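Local coordinates for Kiaa0380 (Homo sapiens, PDB 1HTJ), which probably binds activated G protein alpha subunits through its RGS-like domain and so links heterotrimeric G-protein signalling to guanine nucleotide exchange on Rho GTPases, at residues L61-L64 and C65-Y69; K82-W85 and N86-E90; V120-E123 and A124-A127. The protein carries 3 engineered substitutions. One frame throughout, in Å; residues are numbered along the deposited sequence.

Interaction 1. Residues L61-L64 and C65-Y69; sequences LFYL and CAEVY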
ATOM      1  N   LEU A  61       2.329   2.421  -0.684  1.00 33.98           N
ATOM      2  CA  LEU A  61       1.072   2.950  -0.181  1.00 34.28           C
ATOM      3  C   LEU A  61       0.424   3.776  -1.276  1.00 34.84           C
ATOM      4  O   LEU A  61      -0.801   3.767  -1.439  1.00 35.27           O
ATOM      5  CB  LEU A  61       1.278   3.797   1.088  1.00 33.53           C
ATOM      6  CG  LEU A  61       1.549   3.014   2.384  1.00 33.11           C
ATOM      7  CD1 LEU A  61       1.640   3.984   3.567  1.00 31.96           C
ATOM      8  CD2 LEU A  61       0.417   1.989   2.616  1.00 31.71           C
ATOM      9  N   PHE A  62       1.248   4.490  -2.029  1.00 35.07           N
ATOM     10  CA  PHE A  62       0.742   5.292  -3.127  1.00 35.70           C
ATOM     11  C   PHE A  62       0.079   4.351  -4.140  1.00 36.45           C
ATOM     12  O   PHE A  62      -1.080   4.538  -4.544  1.00 35.95           O
ATOM     13  CB  PHE A  62       1.881   6.043  -3.808  1.00 35.39           C
ATOM     14  CG  PHE A  62       1.491   6.631  -5.123  1.00 36.50           C
ATOM     15  CD1 PHE A  62       0.481   7.599  -5.194  1.00 36.13           C
ATOM     16  CD2 PHE A  62       2.071   6.171  -6.308  1.00 36.38           C
ATOM     17  CE1 PHE A  62       0.054   8.093  -6.419  1.00 36.10           C
ATOM     18  CE2 PHE A  62       1.648   6.664  -7.545  1.00 36.70           C
ATOM     19  CZ  PHE A  62       0.636   7.627  -7.600  1.00 36.40           C
ATOM     20  N   TYR A  63       0.830   3.327  -4.535  1.00 36.55           N
ATOM     21  CA  TYR A  63       0.352   2.346  -5.497  1.00 37.57           C
ATOM     22  C   TYR A  63      -0.996   1.740  -5.070  1.00 37.54           C
ATOM     23  O   TYR A  63      -1.925   1.614  -5.881  1.00 37.15           O
ATOM     24  CB  TYR A  63       1.395   1.228  -5.649  1.00 38.49           C
ATOM     25  CG  TYR A  63       1.000   0.171  -6.637  1.00 39.35           C
ATOM     26  CD1 TYR A  63       1.530   0.165  -7.923  1.00 39.64           C
ATOM     27  CD2 TYR A  63       0.077  -0.811  -6.298  1.00 39.70           C
ATOM     28  CE1 TYR A  63       1.148  -0.802  -8.850  1.00 40.62           C
ATOM     29  CE2 TYR A  63      -0.316  -1.782  -7.218  1.00 40.58           C
ATOM     30  CZ  TYR A  63       0.227  -1.772  -8.489  1.00 40.69           C
ATOM     31  OH  TYR A  63      -0.131  -2.745  -9.390  1.00 42.27           O
ATOM     32  N   LEU A  64      -1.088   1.364  -3.797  1.00 36.86           N
ATOM     33  CA  LEU A  64      -2.297   0.764  -3.267  1.00 37.14           C
ATOM     34  C   LEU A  64      -3.477   1.743  -3.275  1.00 37.82           C
ATOM     35  O   LEU A  64      -4.640   1.340  -3.447  1.00 37.17           O
ATOM     36  CB  LEU A  64      -2.044   0.252  -1.843  1.00 36.47           C
ATOM     37  CG  LEU A  64      -1.108  -0.964  -1.714  1.00 36.77           C
ATOM     38  CD1 LEU A  64      -0.865  -1.289  -0.251  1.00 35.89           C
ATOM     39  CD2 LEU A  64      -1.731  -2.161  -2.411  1.00 36.16           C
ATOM     40  N   CYS A  65      -3.184   3.022  -3.069  1.00 38.05           N
ATOM     41  CA  CYS A  65      -4.242   4.021  -3.062  1.00 38.73           C
ATOM     42  C   CYS A  65      -4.700   4.291  -4.492  1.00 39.48           C
ATOM     43  O   CYS A  65      -5.894   4.404  -4.744  1.00 38.87           O
ATOM     44  CB  CYS A  65      -3.764   5.303  -2.373  1.00 38.14           C
ATOM     45  SG  CYS A  65      -3.748   5.202  -0.546  1.00 35.89           S
ATOM     46  N   ALA A  66      -3.748   4.368  -5.419  1.00 40.75           N
ATOM     47  CA  ALA A  66      -4.061   4.593  -6.833  1.00 42.49           C
ATOM     48  C   ALA A  66      -4.878   3.409  -7.325  1.00 43.70           C
ATOM     49  O   ALA A  66      -5.778   3.556  -8.145  1.00 44.09           O
ATOM     50  CB  ALA A  66      -2.784   4.721  -7.654  1.00 41.96           C
ATOM     51  N   GLU A  67      -4.555   2.233  -6.804  1.00 45.24           N
ATOM     52  CA  GLU A  67      -5.259   1.011  -7.152  1.00 46.60           C
ATOM     53  C   GLU A  67      -6.719   1.136  -6.690  1.00 47.48           C
ATOM     54  O   GLU A  67      -7.642   0.832  -7.448  1.00 47.73           O
ATOM     55  CB  GLU A  67      -4.575  -0.176  -6.478  1.00 47.11           C
ATOM     56  CG  GLU A  67      -4.939  -1.534  -7.043  1.00 48.03           C
ATOM     57  CD  GLU A  67      -4.591  -1.686  -8.518  1.00 48.75           C
ATOM     58  OE1 GLU A  67      -3.758  -0.903  -9.041  1.00 47.91           O
ATOM     59  OE2 GLU A  67      -5.153  -2.610  -9.149  1.00 49.30           O
ATOM     60  N   VAL A  68      -6.934   1.598  -5.461  1.00 48.08           N
ATOM     61  CA  VAL A  68      -8.297   1.772  -4.959  1.00 48.93           C
ATOM     62  C   VAL A  68      -9.037   2.828  -5.775  1.00 50.20           C
ATOM     63  O   VAL A  68     -10.219   2.666  -6.090  1.00 50.13           O
ATOM     64  CB  VAL A  68      -8.326   2.240  -3.494  1.00 48.45           C
ATOM     65  CG1 VAL A  68      -9.762   2.510  -3.067  1.00 47.09           C
ATOM     66  CG2 VAL A  68      -7.679   1.187  -2.596  1.00 48.51           C
ATOM     67  N   TYR A  69      -8.335   3.913  -6.102  1.00 51.12           N
ATOM     68  CA  TYR A  69      -8.917   5.008  -6.869  1.00 52.48           C
ATOM     69  C   TYR A  69      -9.542   4.535  -8.183  1.00 53.95           C
ATOM     70  O   TYR A  69     -10.669   4.895  -8.511  1.00 53.74           O
ATOM     71  CB  TYR A  69      -7.854   6.056  -7.188  1.00 51.56           C
ATOM     72  CG  TYR A  69      -8.373   7.215  -8.015  1.00 50.84           C
ATOM     73  CD1 TYR A  69      -8.939   8.334  -7.404  1.00 50.14           C
ATOM     74  CD2 TYR A  69      -8.305   7.189  -9.413  1.00 50.19           C
ATOM     75  CE1 TYR A  69      -9.418   9.399  -8.157  1.00 49.52           C
ATOM     76  CE2 TYR A  69      -8.784   8.249 -10.176  1.00 49.81           C
ATOM     77  CZ  TYR A  69      -9.338   9.350  -9.539  1.00 49.55           C
ATOM     78  OH  TYR A  69      -9.804  10.405 -10.278  1.00 49.26           O
TER
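Helix 58-69 runs through the core of the helical RGS-like domain, and its residues 61-69 meet one another as successive turns of that helix. Y63 and E67, one turn apart, lie side by side and point the same way; the phenol ring and the carboxylate are nearly parallel, their planes 4° apart. OE1 of E67 comes obliquely to the ring, 4.0 Å from CE2 of Y63. The carboxylate reaches this place because CG of E67 stands anti to the backbone N (chi1 -163°) while the chain bends at chi2. Backbone bonds tie the turns together: N of A66 gives its hydrogen to O of F62 at 2.8 Å, and N of E67 reaches O of Y63 at 2.9 Å. N of V68 binds O of L64, and CG2 of V68 packs 3.2 Å from that same oxygen. A66 suits its position because a lone methyl keeps the helix slim where helix 118-144 lies against it; its CB is 4.5 Å from CZ of F62. The acid of E67 is held from outside: OE1 accepts from NE2 of Q125, and OE2 forms a salt bridge with K38. With an amide donor and a lysine both engaged, the negative charge of E67 is likely to be stabilised by the two together.

Interaction 2. Residues K82-W85 and N86-E90; sequences KDIW and NIFLE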
ATOM      1  N   LYS A  82      -8.007  13.696  -4.295  1.00 39.86           N
ATOM      2  CA  LYS A  82      -7.464  14.820  -3.548  1.00 40.22           C
ATOM      3  C   LYS A  82      -6.538  14.355  -2.412  1.00 39.43           C
ATOM      4  O   LYS A  82      -5.476  14.945  -2.193  1.00 39.13           O
ATOM      5  CB  LYS A  82      -8.594  15.666  -2.951  1.00 41.05           C
ATOM      6  CG  LYS A  82      -9.287  16.636  -3.900  1.00 43.00           C
ATOM      7  CD  LYS A  82     -10.383  17.412  -3.124  1.00 45.14           C
ATOM      8  CE  LYS A  82     -11.159  18.434  -3.972  1.00 46.29           C
ATOM      9  NZ  LYS A  82     -12.259  19.097  -3.165  1.00 46.54           N
ATOM     10  N   ASP A  83      -6.930  13.315  -1.680  1.00 38.36           N
ATOM     11  CA  ASP A  83      -6.074  12.859  -0.589  1.00 37.61           C
ATOM     12  C   ASP A  83      -4.789  12.293  -1.153  1.00 37.03           C
ATOM     13  O   ASP A  83      -3.703  12.557  -0.631  1.00 36.22           O
ATOM     14  CB  ASP A  83      -6.790  11.835   0.292  1.00 37.53           C
ATOM     15  CG  ASP A  83      -7.918  12.458   1.092  1.00 37.64           C
ATOM     16  OD1 ASP A  83      -7.713  13.575   1.619  1.00 37.30           O
ATOM     17  OD2 ASP A  83      -9.002  11.837   1.194  1.00 37.72           O
ATOM     18  N   ILE A  84      -4.910  11.545  -2.245  1.00 36.61           N
ATOM     19  CA  ILE A  84      -3.743  10.975  -2.901  1.00 36.35           C
ATOM     20  C   ILE A  84      -2.749  12.075  -3.277  1.00 36.65           C
ATOM     21  O   ILE A  84      -1.537  11.925  -3.105  1.00 36.58           O
ATOM     22  CB  ILE A  84      -4.132  10.214  -4.178  1.00 36.21           C
ATOM     23  CG1 ILE A  84      -4.663   8.826  -3.813  1.00 35.45           C
ATOM     24  CG2 ILE A  84      -2.918  10.091  -5.101  1.00 36.68           C
ATOM     25  CD1 ILE A  84      -5.226   8.041  -5.001  1.00 35.85           C
ATOM     26  N   TRP A  85      -3.265  13.189  -3.781  1.00 37.08           N
ATOM     27  CA  TRP A  85      -2.414  14.300  -4.194  1.00 37.10           C
ATOM     28  C   TRP A  85      -1.659  14.940  -3.039  1.00 37.00           C
ATOM     29  O   TRP A  85      -0.454  15.172  -3.134  1.00 37.78           O
ATOM     30  CB  TRP A  85      -3.249  15.367  -4.910  1.00 37.05           C
ATOM     31  CG  TRP A  85      -2.510  16.647  -5.102  1.00 37.04           C
ATOM     32  CD1 TRP A  85      -2.601  17.779  -4.336  1.00 36.76           C
ATOM     33  CD2 TRP A  85      -1.518  16.913  -6.100  1.00 37.50           C
ATOM     34  NE1 TRP A  85      -1.721  18.733  -4.797  1.00 37.57           N
ATOM     35  CE2 TRP A  85      -1.044  18.226  -5.878  1.00 37.91           C
ATOM     36  CE3 TRP A  85      -0.978  16.163  -7.159  1.00 37.64           C
ATOM     37  CZ2 TRP A  85      -0.057  18.806  -6.681  1.00 39.16           C
ATOM     38  CZ3 TRP A  85       0.004  16.735  -7.957  1.00 38.44           C
ATOM     39  CH2 TRP A  85       0.457  18.044  -7.716  1.00 39.02           C
ATOM     40  N   ASN A  86      -2.376  15.227  -1.956  1.00 36.62           N
ATOM     41  CA  ASN A  86      -1.801  15.862  -0.763  1.00 36.14           C
ATOM     42  C   ASN A  86      -0.841  14.958   0.007  1.00 35.97           C
ATOM     43  O   ASN A  86       0.137  15.431   0.587  1.00 35.88           O
ATOM     44  CB  ASN A  86      -2.921  16.331   0.183  1.00 35.22           C
ATOM     45  CG  ASN A  86      -3.677  17.535  -0.366  1.00 35.27           C
ATOM     46  OD1 ASN A  86      -3.073  18.545  -0.705  1.00 34.51           O
ATOM     47  ND2 ASN A  86      -4.997  17.427  -0.455  1.00 34.51           N
ATOM     48  N   ILE A  87      -1.118  13.660   0.013  1.00 35.81           N
ATOM     49  CA  ILE A  87      -0.273  12.726   0.735  1.00 35.67           C
ATOM     50  C   ILE A  87       0.974  12.279  -0.015  1.00 36.28           C
ATOM     51  O   ILE A  87       2.069  12.187   0.568  1.00 36.09           O
ATOM     52  CB  ILE A  87      -1.064  11.471   1.131  1.00 34.97           C
ATOM     53  CG1 ILE A  87      -2.114  11.842   2.176  1.00 34.43           C
ATOM     54  CG2 ILE A  87      -0.119  10.394   1.663  1.00 35.26           C
ATOM     55  CD1 ILE A  87      -2.986  10.703   2.587  1.00 34.72           C
ATOM     56  N   PHE A  88       0.815  12.024  -1.309  1.00 36.47           N
ATOM     57  CA  PHE A  88       1.917  11.503  -2.106  1.00 37.28           C
ATOM     58  C   PHE A  88       2.540  12.356  -3.195  1.00 38.48           C
ATOM     59  O   PHE A  88       3.728  12.228  -3.457  1.00 38.55           O
ATOM     60  CB  PHE A  88       1.488  10.193  -2.786  1.00 35.78           C
ATOM     61  CG  PHE A  88       0.876   9.184  -1.853  1.00 35.15           C
ATOM     62  CD1 PHE A  88      -0.499   9.050  -1.766  1.00 34.04           C
ATOM     63  CD2 PHE A  88       1.685   8.352  -1.078  1.00 34.61           C
ATOM     64  CE1 PHE A  88      -1.064   8.104  -0.928  1.00 34.19           C
ATOM     65  CE2 PHE A  88       1.130   7.402  -0.233  1.00 34.35           C
ATOM     66  CZ  PHE A  88      -0.249   7.275  -0.155  1.00 34.00           C
ATOM     67  N   LEU A  89       1.764  13.226  -3.824  1.00 39.93           N
ATOM     68  CA  LEU A  89       2.304  13.943  -4.961  1.00 42.03           C
ATOM     69  C   LEU A  89       2.582  15.421  -4.939  1.00 43.33           C
ATOM     70  O   LEU A  89       3.340  15.908  -5.779  1.00 43.42           O
ATOM     71  CB  LEU A  89       1.432  13.637  -6.179  1.00 42.32           C
ATOM     72  CG  LEU A  89       1.138  12.155  -6.412  1.00 42.41           C
ATOM     73  CD1 LEU A  89       0.100  12.007  -7.510  1.00 42.66           C
ATOM     74  CD2 LEU A  89       2.431  11.422  -6.760  1.00 42.79           C
ATOM     75  N   GLU A  90       1.990  16.155  -4.013  1.00 45.20           N
ATOM     76  CA  GLU A  90       2.235  17.580  -4.012  1.00 46.71           C
ATOM     77  C   GLU A  90       3.622  17.921  -3.466  1.00 47.23           C
ATOM     78  O   GLU A  90       4.247  17.117  -2.770  1.00 47.04           O
ATOM     79  CB  GLU A  90       1.120  18.304  -3.252  1.00 47.33           C
ATOM     80  CG  GLU A  90       1.234  18.289  -1.758  1.00 49.53           C
ATOM     81  CD  GLU A  90       1.890  19.545  -1.242  1.00 50.09           C
ATOM     82  OE1 GLU A  90       1.450  20.635  -1.656  1.00 50.92           O
ATOM     83  OE2 GLU A  90       2.835  19.447  -0.429  1.00 51.07           O
TER
HETATM   84  O   HOH W   1      -7.195  16.081   0.482  1.00 42.08           O
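W85 and the residues that follow it lie toward the C-terminal part of helix 76-89 in the RGS-like domain, where the regular turn widens into a pi-type turn. N86 comes first: its N binds O of K82 at 3.1 Å, and its side chain crosses that of W85 at about a right angle, the amide and ring planes 68° apart. A water bridges ND2 of N86 to OD1 of D83, suiting two polar residues on the outer side of the helix. I87 continues with N bonded to O of D83, and its CG2 sits over the centre of the F88 ring, 3.4 Å above the plane. F88 turns its edge to I84, CD1 lying 3.3 Å from O of I84, and its ring meets that of F62 on the neighbouring helix, the planes at about 60°. At L89, CB packs 3.6 Å from CE3 of W85, a methylene against the six-membered ring of the indole. Cutting W85 back to an alanine is likely to open a gap beside CB of L89 and take away the ring face under CB of E90. N of E90 and that of L89 both bind O of W85, while the E90 carboxylate turns to N of N92. CB of E90 lies over one indole face, 3.3 Å from NE1 of W85.

Interaction 3. Residues V120-E123 and A124-A127; sequences VLCE and AQEA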
ATOM      1  N   VAL A 120      -3.673   8.749 -15.782  1.00 54.27           N
ATOM      2  CA  VAL A 120      -2.421   9.295 -15.301  1.00 53.70           C
ATOM      3  C   VAL A 120      -1.972   8.586 -14.016  1.00 53.44           C
ATOM      4  O   VAL A 120      -0.786   8.322 -13.839  1.00 53.60           O
ATOM      5  CB  VAL A 120      -2.539  10.817 -15.057  1.00 53.65           C
ATOM      6  CG1 VAL A 120      -2.746  11.534 -16.371  1.00 53.89           C
ATOM      7  CG2 VAL A 120      -3.695  11.114 -14.137  1.00 53.78           C
ATOM      8  N   LEU A 121      -2.909   8.266 -13.127  1.00 52.80           N
ATOM      9  CA  LEU A 121      -2.530   7.579 -11.899  1.00 52.84           C
ATOM     10  C   LEU A 121      -1.922   6.229 -12.242  1.00 53.18           C
ATOM     11  O   LEU A 121      -0.973   5.786 -11.589  1.00 52.92           O
ATOM     12  CB  LEU A 121      -3.728   7.427 -10.953  1.00 52.10           C
ATOM     13  CG  LEU A 121      -4.000   8.728 -10.177  1.00 51.79           C
ATOM     14  CD1 LEU A 121      -5.146   8.562  -9.210  1.00 51.50           C
ATOM     15  CD2 LEU A 121      -2.746   9.132  -9.434  1.00 51.54           C
ATOM     16  N   CYS A 122      -2.453   5.590 -13.283  1.00 53.43           N
ATOM     17  CA  CYS A 122      -1.937   4.305 -13.743  1.00 53.59           C
ATOM     18  C   CYS A 122      -0.511   4.563 -14.232  1.00 53.14           C
ATOM     19  O   CYS A 122       0.403   3.771 -13.996  1.00 52.89           O
ATOM     20  CB  CYS A 122      -2.802   3.779 -14.887  1.00 54.70           C
ATOM     21  SG  CYS A 122      -2.723   1.994 -15.134  1.00 56.89           S
ATOM     22  N   GLU A 123      -0.322   5.689 -14.912  1.00 52.42           N
ATOM     23  CA  GLU A 123       1.005   6.044 -15.393  1.00 52.10           C
ATOM     24  C   GLU A 123       1.920   6.266 -14.188  1.00 51.56           C
ATOM     25  O   GLU A 123       3.097   5.920 -14.226  1.00 50.70           O
ATOM     26  CB  GLU A 123       0.957   7.331 -16.229  1.00 52.41           C
ATOM     27  CG  GLU A 123       0.489   7.156 -17.671  1.00 52.82           C
ATOM     28  CD  GLU A 123       0.396   8.483 -18.419  1.00 53.19           C
ATOM     29  OE1 GLU A 123       1.422   9.198 -18.497  1.00 52.68           O
ATOM     30  OE2 GLU A 123      -0.706   8.809 -18.927  1.00 53.68           O
ATOM     31  N   ALA A 124       1.366   6.853 -13.125  1.00 50.97           N
ATOM     32  CA  ALA A 124       2.130   7.133 -11.914  1.00 50.66           C
ATOM     33  C   ALA A 124       2.517   5.829 -11.234  1.00 50.30           C
ATOM     34  O   ALA A 124       3.646   5.665 -10.791  1.00 50.10           O
ATOM     35  CB  ALA A 124       1.320   8.017 -10.959  1.00 50.13           C
ATOM     36  N   GLN A 125       1.578   4.899 -11.159  1.00 50.11           N
ATOM     37  CA  GLN A 125       1.871   3.622 -10.546  1.00 50.60           C
ATOM     38  C   GLN A 125       3.124   3.023 -11.182  1.00 51.64           C
ATOM     39  O   GLN A 125       4.012   2.528 -10.470  1.00 52.00           O
ATOM     40  CB  GLN A 125       0.691   2.659 -10.707  1.00 49.66           C
ATOM     41  CG  GLN A 125      -0.473   2.971  -9.798  1.00 48.47           C
ATOM     42  CD  GLN A 125      -1.573   1.934  -9.881  1.00 48.31           C
ATOM     43  OE1 GLN A 125      -2.161   1.727 -10.938  1.00 48.92           O
ATOM     44  NE2 GLN A 125      -1.861   1.279  -8.768  1.00 47.02           N
ATOM     45  N   GLU A 126       3.206   3.075 -12.512  1.00 52.24           N
ATOM     46  CA  GLU A 126       4.362   2.531 -13.227  1.00 52.92           C
ATOM     47  C   GLU A 126       5.661   3.142 -12.720  1.00 52.42           C
ATOM     48  O   GLU A 126       6.676   2.457 -12.605  1.00 52.21           O
ATOM     49  CB  GLU A 126       4.262   2.795 -14.733  1.00 54.62           C
ATOM     50  CG  GLU A 126       3.000   2.276 -15.396  1.00 57.08           C
ATOM     51  CD  GLU A 126       2.723   0.818 -15.080  1.00 58.93           C
ATOM     52  OE1 GLU A 126       3.598  -0.047 -15.353  1.00 59.58           O
ATOM     53  OE2 GLU A 126       1.618   0.538 -14.559  1.00 60.34           O
ATOM     54  N   ALA A 127       5.630   4.435 -12.417  1.00 51.80           N
ATOM     55  CA  ALA A 127       6.823   5.122 -11.933  1.00 51.37           C
ATOM     56  C   ALA A 127       7.291   4.614 -10.569  1.00 51.52           C
ATOM     57  O   ALA A 127       8.482   4.645 -10.263  1.00 51.50           O
ATOM     58  CB  ALA A 127       6.562   6.620 -11.861  1.00 50.74           C
TER
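A124, E123 and C122 have the most surface buried where two turns of helix 118-144, the long helix of the RGS-like domain, follow each other. A124 is the most enclosed of the three. Its CB lies 3.3 Å from O of L121, close against the preceding turn, and 4.5 Å from CD2 of L121, while its N donates to O of V120 at 2.7 Å. A methyl suits this place, where F62 and I107 of two other helices both pack on A124. E123 serves mostly through its backbone and the root of its side chain. CG is anti to the carbonyl carbon (chi1 -80°) and the chain runs extended beyond it, which carries the carboxylate away from the next turn, as befits a charged residue on the exposed side of the helix; N of A127 makes a weak bond to O of E123. C122 presents its carbonyl to E126: N of E126 binds O of C122 at 3.2 Å, and CG of E126, anti to its own carbonyl carbon (chi1 -56°), lies 3.3 Å from the same oxygen. The side chain of C122, partly exposed, touches Q70, which also meets Q125. N of Q125 bonds to O of L121, and its side-chain amide spans to helix 58-69, where NE2 donates to O of Y63 as well as to E67. The other amide atom, OE1 of Q125, rests 3.8 Å from CA of C122.

The three contacts come in series along the chain, on helices 58-69, 76-89 and 118-144 of one RGS-like domain. Interaction 1 is the most central, its centre about 6 Å from that of the chain; the centres of interactions 2 and 3 lie about 11 Å and 10 Å from it and about 14 Å from each other. F62 of interaction 1 meets both neighbours, F88 and I84 of interaction 2 and A124 of interaction 3, whereas interactions 2 and 3 touch more lightly, through I84 and L121. Helix 58-69 is therefore packed against both other helices, by apolar side chains toward 82-90 and by apolar and amide contacts toward 120-127, joining its neighbour in sequence and the later helix 118-144 in one all-helical core.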